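Local coordinates for flagellar biosynthetic protein FlhB (Shewanella putrefaciens CN-32, PDB 6Z0W) that is probably required for flagellar rod formation as part of the type III export apparatus, and is represented here by its cytoplasmic domain, at residues A15-V20 / V27-D32; E23-A28 / I74-K79; S36-V41 / D81-E86; V65-L70 / I116-P121. All blocks are in the same frame, centred on the assembly; numbering follows the deposited sequence.

Interaction 1 (A15-V20 / V27-D32); sequences ADVIVV and VAVKYD
Asp16 reaches from just before strand 17-20 to Val29, Lys30 and Tyr31, and its atoms can be followed outward one by one. Asp16 CB lies 3.7 Å from Val29 O. With CG anti to the carbonyl carbon (chi1 -73°), the carboxylate is carried on to the backbone of Tyr31. There Asp16 OD2 accepts the N-H of Tyr31 N at 2.9 Å, and the N-H...O angle of 175° makes the bond almost straight. The same OD2 takes a proton from water 1, which in turn accepts from Lys30 NZ, 2.7 Å away; the ammonium, which also bonds to Asn14 O, therefore meets the carboxylate through water and not directly.

Asp16 and Val17 both face Val29, which defines a classic beta bulge: Asp16 N donates to Val29 O at 2.8 Å, while Val17 N adds only a weak bond to that carbonyl. Beyond it the strands form a regular antiparallel hairpin, whose connection carries Asn-Pro-Glu-His where FlhB-family proteins typically have the self-cleaving Asn-Pro-Thr-His; the link just after Asn21 is not modelled. Val17 pairs with Val29 and Val19 with Val27 as hydrogen-bonded pairs, Ile18 with Ala28 as the non-hydrogen-bonded pair between them.

The four valines occupy one face, where Val17 and Val29 lie side by side, CG1 of Val17 being 3.9 Å from CB of Val29; helix 89-100 covers both. On the face toward helix 47-59, Ile18 turns CD1 over Ala28, and the 3.5 Å from Ile18 CD1 to Ala28 CB is tighter than usual carbon contact. Ala15 CB lies 3.9 Å from Ala28 CB.

Interaction 2 (E23-A28 / I74-K79); sequences EHYAVA and IYHTTK
Tyr25 OH has two hydrogen-bond partners: His76 NE2, which donates to it, and His130 NE2 of the C-terminal hexahistidine tag. The first bond is long and bent, 3.3 Å from His76 NE2 to Tyr25 OH with 139° at the hydrogen, and the hydroxyl lies off the imidazole plane. These residues belong to an aromatic cluster, Tyr25, Tyr75 and His76, that joins strand 25-30 to the C-terminal end of helix 68-77. His129 of the tag stacks on the His76 ring, so the outer part of the cluster is partly a feature of the construct.

Deeper in, the two tyrosines make a T-shaped pair. Their planes are 86° apart and the ring centroids 5.5 Å, with the edge of Tyr25 turned to the face of Tyr75. CG of Tyr25 sits beside its own backbone N, anti to the carbonyl carbon (chi1 -74°), which turns the ring toward the helix, with Tyr25 CD1 3.9 Å from Tyr75 CB. Lys44 adds a cation-pi contact to the Tyr75 ring and bonds through NZ to the carbonyls of Tyr75 and Thr78, tying strand 40-46 to this helix end.

Val27, two residues along the strand, splits its methyls between neighbouring helix positions: Val27 CG1 lies at the edge of the Tyr75 ring and 3.8 Å from Tyr75 CB, while Val27 CG2 rests 3.8 Å from Ile74 CG2.

Interaction 3 (S36-V41 / D81-E86); sequences SAAPFV and DQQIPE
Pro39 and Ile84 form the apolar centre, with CD1 of Ile84 set 3.7 Å from CD of the Pro39 ring. The Ile84 branch reaches it because CG1 stands between the backbone N and the carbonyl carbon (chi1 60°) and CD1 extends beyond. The fold element here is the edge of the mixed sheet: the loop between helices 68-77 and 89-100 runs antiparallel along the start of strand 40-46 and makes a single beta bridge, Phe40 with Gln83. Val92 of helix 89-100 packs on both Pro39 and Ile84, closing this patch from the helix side.

Outward from it, backbone bonds hold the register. Ile84 N donates to Pro39 O at 3.1 Å, and Val41 N to Gln82 O over an equal 3.1 Å. Between them the alpha carbons of Phe40 and Gln83 come within 4.0 Å, and CB of Phe40 presses on Gln82 O while its ring leads off to a cation-pi contact with Arg35. Past Val41, its carbonyl takes the N-H of Asp81 nearly head-on in a short bond.

At the other end lies the solvent-facing Gln83. Beyond CG its chain is extended and reaches alongside residues 36-38, where Gln83 CD sits 3.7 Å from Ser36 CB. Gln83 OE1 accepts from Ala38 N at 3.2 Å, the N-H...O angle being 146° and the donor somewhat tilted from the amide plane, with Ala38 CB 3.4 Å from the same OE1.

Interaction 4 (V65-L70 / I116-P121); sequences VSAPPL and IPLNQP
Leu118 points its forked end at the first turn of helix 68-77 and divides its two methyls there. Leu118 CD1 lies against the Pro69 ring, 4.0 Å from Pro69 CB and nearly as close to CG and CD. Leu118 CD2 turns to Leu70, coming within 3.9 Å of Leu70 CB, and also meets the N-cap residue Ala67, whose CB is 4.1 Å from Leu118 CD2. The leucine slants across both helix side chains instead of lying along them.

Two residues earlier Ile116 meets strand 64-66 through one branch, Ile116 CG1 lying 3.8 Å from Val65 CB, the two side chains crossing at a slant. CG1 is placed there by standing beside the backbone N, anti to the carbonyl carbon (chi1 -47°). Tyr98 of helix 89-100 touches both Val65 and Ile116.

The backbone bond Ile116 N to Ser66 O, 3.1 Å with 168° at the hydrogen, continues the parallel pairing of strands 64-66 and 114-115 just past the latter's end. Segment 116-121 is rich in proline and probably belongs to the proline-rich element of FlhB. Asn119 and Gln120 add hydrogen bonds to Gln94 and Thr90 of helix 89-100; across this contact itself, one backbone bond sets the tail's position and the rest is apolar burial.

Overall arrangement
All four contacts gather around one mixed sheet of the cytoplasmic domain, ordered 40-46, 25-30, 17-20, 64-66, 114-115. Interaction 1 is the central hairpin, with its centre about 10 Å from those of interactions 2 and 3 and about 14 Å from that of interaction 4. Interactions 1 and 2 share Val27 and Ala28; interactions 2 and 4 use opposite ends of helix 68-77. Interactions 3 and 4 lie toward the two edges of the sheet, centres about 18 Å apart, without touching. Along the chain interaction 1 closes before 3 and 4 open, whereas the segments of 2, 3 and 4 alternate: later parts fold back onto earlier ones, helix end and loop onto strands 25-30 and 40-46, tail onto 64-66 and helix 68-77.

Interaction 1 (A15-V20 / V27-D32)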
# COMPACT_ATOMS: atom_id res chain seq x y z
N ALA A 15 5.09 -0.55 9.28
CA ALA A 15 4.06 -0.93 8.33
C ALA A 15 3.61 -2.36 8.58
O ALA A 15 4.39 -3.22 8.98
CB ALA A 15 4.60 -0.81 6.90
N ASP A 16 2.35 -2.65 8.25
CA ASP A 16 1.92 -4.04 8.20
C ASP A 16 2.15 -4.68 6.84
O ASP A 16 2.32 -5.91 6.77
CB ASP A 16 0.44 -4.12 8.57
CG ASP A 16 0.22 -3.89 10.05
OD1 ASP A 16 0.89 -4.58 10.83
OD2 ASP A 16 -0.57 -2.99 10.42
N VAL A 17 2.16 -3.90 5.76
CA VAL A 17 2.31 -4.43 4.41
C VAL A 17 2.76 -3.29 3.52
O VAL A 17 2.50 -2.12 3.82
CB VAL A 17 0.98 -5.07 3.92
CG1 VAL A 17 -0.04 -3.98 3.59
CG2 VAL A 17 1.21 -5.96 2.68
N ILE A 18 3.48 -3.63 2.45
CA ILE A 18 3.74 -2.73 1.33
C ILE A 18 3.00 -3.29 0.13
O ILE A 18 3.25 -4.43 -0.29
CB ILE A 18 5.24 -2.61 0.98
CG1 ILE A 18 6.11 -2.58 2.23
CG2 ILE A 18 5.49 -1.40 0.06
CD1 ILE A 18 5.93 -1.38 3.11
N VAL A 19 2.09 -2.51 -0.43
CA VAL A 19 1.42 -2.83 -1.68
C VAL A 19 2.17 -2.15 -2.79
O VAL A 19 2.42 -0.93 -2.74
CB VAL A 19 -0.05 -2.38 -1.66
CG1 VAL A 19 -0.77 -2.84 -2.94
CG2 VAL A 19 -0.72 -2.92 -0.38
N VAL A 20 2.57 -2.92 -3.79
CA VAL A 20 3.42 -2.37 -4.84
C VAL A 20 2.83 -2.64 -6.21
O VAL A 20 1.97 -3.51 -6.38
CB VAL A 20 4.88 -2.91 -4.82
CG1 VAL A 20 5.56 -2.53 -3.56
CG2 VAL A 20 4.90 -4.40 -5.05
N VAL A 27 3.23 1.64 -1.47
CA VAL A 27 2.56 2.31 -0.37
C VAL A 27 2.68 1.43 0.87
O VAL A 27 2.33 0.23 0.83
CB VAL A 27 1.09 2.64 -0.69
CG1 VAL A 27 1.02 3.79 -1.71
CG2 VAL A 27 0.37 1.41 -1.22
N ALA A 28 3.24 1.99 1.94
CA ALA A 28 3.38 1.28 3.21
C ALA A 28 2.11 1.52 4.03
O ALA A 28 1.82 2.67 4.43
CB ALA A 28 4.64 1.73 3.96
N VAL A 29 1.37 0.45 4.29
CA VAL A 29 0.05 0.52 4.92
C VAL A 29 0.14 0.01 6.36
O VAL A 29 0.79 -1.01 6.63
CB VAL A 29 -0.99 -0.27 4.10
CG1 VAL A 29 -2.39 -0.25 4.77
CG2 VAL A 29 -1.06 0.28 2.67
N LYS A 30 -0.55 0.70 7.28
CA LYS A 30 -0.64 0.26 8.67
C LYS A 30 -2.10 0.20 9.11
O LYS A 30 -2.90 1.05 8.72
CB LYS A 30 0.14 1.20 9.62
CG LYS A 30 0.26 0.69 11.07
CD LYS A 30 1.26 1.57 11.85
CE LYS A 30 1.58 1.03 13.26
NZ LYS A 30 2.01 -0.40 13.24
N TYR A 31 -2.43 -0.82 9.90
CA TYR A 31 -3.73 -0.93 10.56
C TYR A 31 -3.50 -0.87 12.06
O TYR A 31 -2.85 -1.76 12.63
CB TYR A 31 -4.43 -2.24 10.20
CG TYR A 31 -5.79 -2.45 10.88
CD1 TYR A 31 -6.88 -1.65 10.53
CD2 TYR A 31 -5.98 -3.44 11.85
CE1 TYR A 31 -8.12 -1.82 11.12
CE2 TYR A 31 -7.24 -3.64 12.46
CZ TYR A 31 -8.30 -2.83 12.10
OH TYR A 31 -9.55 -2.98 12.67
N ASP A 32 -4.03 0.16 12.71
CA ASP A 32 -3.84 0.33 14.15
C ASP A 32 -5.16 0.89 14.66
O ASP A 32 -5.37 2.10 14.64
CB ASP A 32 -2.64 1.25 14.42
CG ASP A 32 -2.37 1.47 15.91
OD1 ASP A 32 -3.04 0.85 16.77
OD2 ASP A 32 -1.48 2.30 16.22
O HOH W 1 0.11 -2.28 13.14

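Interaction 2 (E23-A28 / I74-K79)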
# COMPACT_ATOMS: atom_id res chain seq x y z
N GLU A 23 8.09 2.85 -14.13
CA GLU A 23 7.18 3.59 -13.27
C GLU A 23 6.74 2.59 -12.19
O GLU A 23 6.09 1.59 -12.47
CB GLU A 23 6.01 4.18 -14.06
CG GLU A 23 4.97 4.92 -13.22
CD GLU A 23 5.35 6.35 -12.87
OE1 GLU A 23 4.69 7.29 -13.36
OE2 GLU A 23 6.32 6.53 -12.10
N HIS A 24 7.18 2.88 -10.96
CA HIS A 24 7.05 1.99 -9.81
C HIS A 24 6.25 2.70 -8.72
O HIS A 24 6.37 3.91 -8.54
CB HIS A 24 8.43 1.59 -9.25
CG HIS A 24 9.28 0.86 -10.24
ND1 HIS A 24 9.19 -0.50 -10.44
CD2 HIS A 24 10.21 1.31 -11.12
CE1 HIS A 24 10.03 -0.86 -11.39
NE2 HIS A 24 10.67 0.21 -11.81
N TYR A 25 5.45 1.92 -7.99
CA TYR A 25 4.63 2.41 -6.90
C TYR A 25 4.87 1.55 -5.67
O TYR A 25 4.98 0.32 -5.79
CB TYR A 25 3.15 2.33 -7.26
CG TYR A 25 2.67 3.35 -8.24
CD1 TYR A 25 2.01 4.47 -7.80
CD2 TYR A 25 2.86 3.19 -9.61
CE1 TYR A 25 1.53 5.40 -8.66
CE2 TYR A 25 2.40 4.12 -10.49
CZ TYR A 25 1.74 5.24 -10.01
OH TYR A 25 1.25 6.21 -10.84
N ALA A 26 4.92 2.17 -4.49
CA ALA A 26 4.93 1.44 -3.22
C ALA A 26 4.16 2.27 -2.20
O ALA A 26 4.44 3.46 -2.05
CB ALA A 26 6.35 1.18 -2.69
N VAL A 27 3.23 1.64 -1.47
CA VAL A 27 2.56 2.31 -0.37
C VAL A 27 2.68 1.43 0.87
O VAL A 27 2.33 0.23 0.83
CB VAL A 27 1.09 2.64 -0.69
CG1 VAL A 27 1.02 3.79 -1.71
CG2 VAL A 27 0.37 1.41 -1.22
N ALA A 28 3.24 1.99 1.94
CA ALA A 28 3.38 1.28 3.21
C ALA A 28 2.11 1.52 4.03
O ALA A 28 1.82 2.67 4.43
CB ALA A 28 4.64 1.73 3.96
N ILE A 74 -4.37 3.40 -4.03
CA ILE A 74 -4.01 3.91 -2.71
C ILE A 74 -3.14 5.16 -2.85
O ILE A 74 -3.41 6.20 -2.25
CB ILE A 74 -3.28 2.84 -1.89
CG1 ILE A 74 -4.20 1.69 -1.51
CG2 ILE A 74 -2.73 3.45 -0.61
CD1 ILE A 74 -3.42 0.50 -1.02
N TYR A 75 -2.06 5.05 -3.64
CA TYR A 75 -1.13 6.17 -3.78
C TYR A 75 -1.85 7.45 -4.20
O TYR A 75 -1.62 8.52 -3.61
CB TYR A 75 -0.04 5.81 -4.80
CG TYR A 75 1.07 6.84 -4.89
CD1 TYR A 75 2.24 6.68 -4.17
CD2 TYR A 75 0.92 8.00 -5.66
CE1 TYR A 75 3.25 7.62 -4.23
CE2 TYR A 75 1.94 8.96 -5.74
CZ TYR A 75 3.10 8.76 -5.01
OH TYR A 75 4.13 9.68 -5.05
N HIS A 76 -2.77 7.34 -5.17
CA HIS A 76 -3.42 8.51 -5.76
C HIS A 76 -4.45 9.15 -4.86
O HIS A 76 -4.78 10.32 -5.08
CB HIS A 76 -4.10 8.14 -7.07
CG HIS A 76 -3.15 7.74 -8.15
ND1 HIS A 76 -3.44 6.76 -9.08
CD2 HIS A 76 -1.91 8.19 -8.45
CE1 HIS A 76 -2.42 6.63 -9.90
NE2 HIS A 76 -1.47 7.48 -9.54
N THR A 77 -4.96 8.41 -3.86
CA THR A 77 -6.13 8.80 -3.09
C THR A 77 -5.86 9.00 -1.59
O THR A 77 -6.79 9.35 -0.86
CB THR A 77 -7.23 7.74 -3.23
OG1 THR A 77 -6.81 6.52 -2.61
CG2 THR A 77 -7.57 7.48 -4.69
N THR A 78 -4.64 8.76 -1.13
CA THR A 78 -4.31 8.74 0.30
C THR A 78 -3.00 9.46 0.52
O THR A 78 -1.95 8.94 0.12
CB THR A 78 -4.19 7.29 0.80
OG1 THR A 78 -5.29 6.51 0.32
CG2 THR A 78 -4.16 7.25 2.34
N LYS A 79 -3.04 10.63 1.17
CA LYS A 79 -1.80 11.28 1.60
C LYS A 79 -1.15 10.55 2.78
O LYS A 79 -1.78 9.73 3.46
CB LYS A 79 -2.03 12.72 2.03
CG LYS A 79 -2.97 13.55 1.22
CD LYS A 79 -2.63 14.98 1.50
CE LYS A 79 -3.21 15.90 0.44
NZ LYS A 79 -3.12 17.36 0.79

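Interaction 3 (S36-V41 / D81-E86)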
# COMPACT_ATOMS: atom_id res chain seq x y z
N SER A 36 -7.38 4.44 14.23
CA SER A 36 -8.32 4.64 13.12
C SER A 36 -9.00 3.33 12.76
O SER A 36 -8.37 2.27 12.75
CB SER A 36 -7.61 5.19 11.88
OG SER A 36 -6.60 6.09 12.27
N ALA A 37 -10.29 3.44 12.42
CA ALA A 37 -11.01 2.29 11.92
C ALA A 37 -10.43 1.81 10.59
O ALA A 37 -10.43 0.60 10.31
CB ALA A 37 -12.50 2.65 11.76
N ALA A 38 -9.93 2.75 9.74
CA ALA A 38 -9.42 2.27 8.45
C ALA A 38 -7.89 2.24 8.41
O ALA A 38 -7.23 3.04 9.08
CB ALA A 38 -9.92 3.16 7.31
N PRO A 39 -7.28 1.34 7.63
CA PRO A 39 -5.83 1.38 7.49
C PRO A 39 -5.39 2.74 6.98
O PRO A 39 -6.15 3.46 6.32
CB PRO A 39 -5.53 0.28 6.45
CG PRO A 39 -6.74 -0.60 6.43
CD PRO A 39 -7.90 0.33 6.73
N PHE A 40 -4.17 3.12 7.32
CA PHE A 40 -3.63 4.39 6.89
C PHE A 40 -2.26 4.20 6.25
O PHE A 40 -1.55 3.21 6.49
CB PHE A 40 -3.52 5.40 8.05
CG PHE A 40 -3.02 4.81 9.35
CD1 PHE A 40 -1.68 4.94 9.74
CD2 PHE A 40 -3.90 4.17 10.22
CE1 PHE A 40 -1.24 4.40 10.95
CE2 PHE A 40 -3.47 3.64 11.41
CZ PHE A 40 -2.14 3.76 11.78
N VAL A 41 -1.87 5.18 5.44
CA VAL A 41 -0.60 5.13 4.73
C VAL A 41 0.44 5.86 5.58
O VAL A 41 0.23 7.01 5.95
CB VAL A 41 -0.73 5.77 3.33
CG1 VAL A 41 0.62 6.08 2.74
CG2 VAL A 41 -1.56 4.84 2.41
N ASP A 81 -0.08 9.56 6.31
CA ASP A 81 -0.73 9.58 7.62
C ASP A 81 -2.25 9.71 7.51
O ASP A 81 -2.92 10.00 8.49
CB ASP A 81 -0.14 10.68 8.51
CG ASP A 81 1.39 10.61 8.61
OD1 ASP A 81 1.96 9.50 8.44
OD2 ASP A 81 2.04 11.65 8.86
N GLN A 82 -2.82 9.43 6.34
CA GLN A 82 -4.24 9.54 6.09
C GLN A 82 -4.84 8.14 5.90
O GLN A 82 -4.17 7.22 5.41
CB GLN A 82 -4.51 10.42 4.85
CG GLN A 82 -5.97 10.79 4.62
CD GLN A 82 -6.25 11.52 3.28
OE1 GLN A 82 -5.50 11.41 2.30
NE2 GLN A 82 -7.36 12.27 3.26
N GLN A 83 -6.10 7.96 6.33
CA GLN A 83 -6.79 6.71 6.05
C GLN A 83 -7.12 6.57 4.57
O GLN A 83 -7.45 7.55 3.88
CB GLN A 83 -8.09 6.60 6.86
CG GLN A 83 -7.96 7.18 8.26
CD GLN A 83 -9.21 7.01 9.11
OE1 GLN A 83 -9.78 5.92 9.21
NE2 GLN A 83 -9.67 8.12 9.69
N ILE A 84 -6.99 5.35 4.06
CA ILE A 84 -7.43 5.02 2.71
C ILE A 84 -8.91 5.36 2.56
O ILE A 84 -9.66 5.33 3.55
CB ILE A 84 -7.22 3.53 2.39
CG1 ILE A 84 -8.03 2.68 3.38
CG2 ILE A 84 -5.75 3.21 2.40
CD1 ILE A 84 -7.99 1.18 3.11
N PRO A 85 -9.37 5.66 1.35
CA PRO A 85 -10.81 5.87 1.13
C PRO A 85 -11.61 4.61 1.45
O PRO A 85 -11.15 3.48 1.29
CB PRO A 85 -10.90 6.18 -0.37
CG PRO A 85 -9.51 6.53 -0.79
CD PRO A 85 -8.61 5.72 0.09
N GLU A 86 -12.85 4.84 1.84
CA GLU A 86 -13.75 3.74 2.17
C GLU A 86 -13.89 2.76 1.01
O GLU A 86 -14.00 1.55 1.24
CB GLU A 86 -15.08 4.34 2.61
CG GLU A 86 -16.30 3.50 2.37
CD GLU A 86 -17.58 4.33 2.44
OE1 GLU A 86 -18.03 4.83 1.39
OE2 GLU A 86 -18.11 4.50 3.56

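Interaction 4 (V65-L70 / I116-P121)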
# COMPACT_ATOMS: atom_id res chain seq x y z
N VAL A 65 3.46 -7.08 -1.23
CA VAL A 65 2.58 -7.82 -2.12
C VAL A 65 2.28 -6.97 -3.34
O VAL A 65 2.13 -5.74 -3.23
CB VAL A 65 1.29 -8.30 -1.43
CG1 VAL A 65 1.62 -8.86 -0.04
CG2 VAL A 65 0.28 -7.19 -1.30
N SER A 66 2.25 -7.61 -4.51
CA SER A 66 1.99 -6.92 -5.76
C SER A 66 0.50 -7.04 -6.09
O SER A 66 0.01 -8.14 -6.40
CB SER A 66 2.83 -7.47 -6.91
OG SER A 66 2.46 -6.79 -8.09
N ALA A 67 -0.18 -5.90 -6.08
CA ALA A 67 -1.54 -5.77 -6.61
C ALA A 67 -1.61 -4.41 -7.29
O ALA A 67 -2.01 -3.42 -6.67
CB ALA A 67 -2.60 -5.92 -5.51
N PRO A 68 -1.20 -4.33 -8.56
CA PRO A 68 -0.88 -3.01 -9.20
C PRO A 68 -2.00 -1.99 -9.12
O PRO A 68 -1.74 -0.82 -8.80
CB PRO A 68 -0.57 -3.39 -10.67
CG PRO A 68 -0.07 -4.81 -10.58
CD PRO A 68 -0.80 -5.47 -9.41
N PRO A 69 -3.26 -2.35 -9.43
CA PRO A 69 -4.33 -1.34 -9.36
C PRO A 69 -4.61 -0.86 -7.96
O PRO A 69 -5.07 0.28 -7.80
CB PRO A 69 -5.55 -2.08 -9.94
CG PRO A 69 -4.98 -3.20 -10.74
CD PRO A 69 -3.79 -3.63 -9.94
N LEU A 70 -4.39 -1.70 -6.95
CA LEU A 70 -4.60 -1.29 -5.56
C LEU A 70 -3.48 -0.36 -5.10
O LEU A 70 -3.75 0.69 -4.48
CB LEU A 70 -4.68 -2.53 -4.65
CG LEU A 70 -5.06 -2.24 -3.20
CD1 LEU A 70 -6.43 -1.53 -3.18
CD2 LEU A 70 -5.14 -3.55 -2.38
N ILE A 116 -0.96 -10.95 -5.47
CA ILE A 116 -2.26 -11.25 -4.88
C ILE A 116 -3.32 -10.77 -5.85
O ILE A 116 -3.37 -9.57 -6.18
CB ILE A 116 -2.46 -10.59 -3.51
CG1 ILE A 116 -1.25 -10.80 -2.61
CG2 ILE A 116 -3.69 -11.17 -2.85
CD1 ILE A 116 -1.06 -12.22 -2.16
N PRO A 117 -4.19 -11.65 -6.34
CA PRO A 117 -5.30 -11.18 -7.17
C PRO A 117 -6.27 -10.38 -6.32
O PRO A 117 -6.54 -10.71 -5.16
CB PRO A 117 -5.94 -12.48 -7.68
CG PRO A 117 -4.96 -13.58 -7.32
CD PRO A 117 -4.25 -13.09 -6.10
N LEU A 118 -6.77 -9.30 -6.91
CA LEU A 118 -7.88 -8.57 -6.31
C LEU A 118 -9.16 -9.39 -6.45
O LEU A 118 -9.29 -10.23 -7.33
CB LEU A 118 -8.04 -7.20 -6.96
CG LEU A 118 -6.84 -6.26 -6.78
CD1 LEU A 118 -6.93 -5.06 -7.69
CD2 LEU A 118 -6.72 -5.84 -5.31
N ASN A 119 -10.10 -9.14 -5.56
CA ASN A 119 -11.29 -9.97 -5.51
C ASN A 119 -12.50 -9.25 -6.06
O ASN A 119 -13.57 -9.85 -6.17
CB ASN A 119 -11.48 -10.45 -4.07
CG ASN A 119 -10.30 -11.25 -3.61
OD1 ASN A 119 -9.91 -12.20 -4.29
ND2 ASN A 119 -9.67 -10.83 -2.52
N GLN A 120 -12.32 -8.01 -6.47
CA GLN A 120 -13.36 -7.17 -7.03
C GLN A 120 -12.67 -6.02 -7.73
O GLN A 120 -11.46 -5.82 -7.56
CB GLN A 120 -14.32 -6.66 -5.94
CG GLN A 120 -13.62 -5.77 -4.92
CD GLN A 120 -14.52 -5.46 -3.73
OE1 GLN A 120 -14.27 -5.94 -2.63
NE2 GLN A 120 -15.53 -4.64 -3.94
N PRO A 121 -13.40 -5.23 -8.51
CA PRO A 121 -12.76 -4.10 -9.18
C PRO A 121 -12.43 -2.99 -8.20
O PRO A 121 -13.03 -2.84 -7.13
CB PRO A 121 -13.82 -3.64 -10.19
CG PRO A 121 -14.74 -4.83 -10.34
CD PRO A 121 -14.79 -5.42 -8.96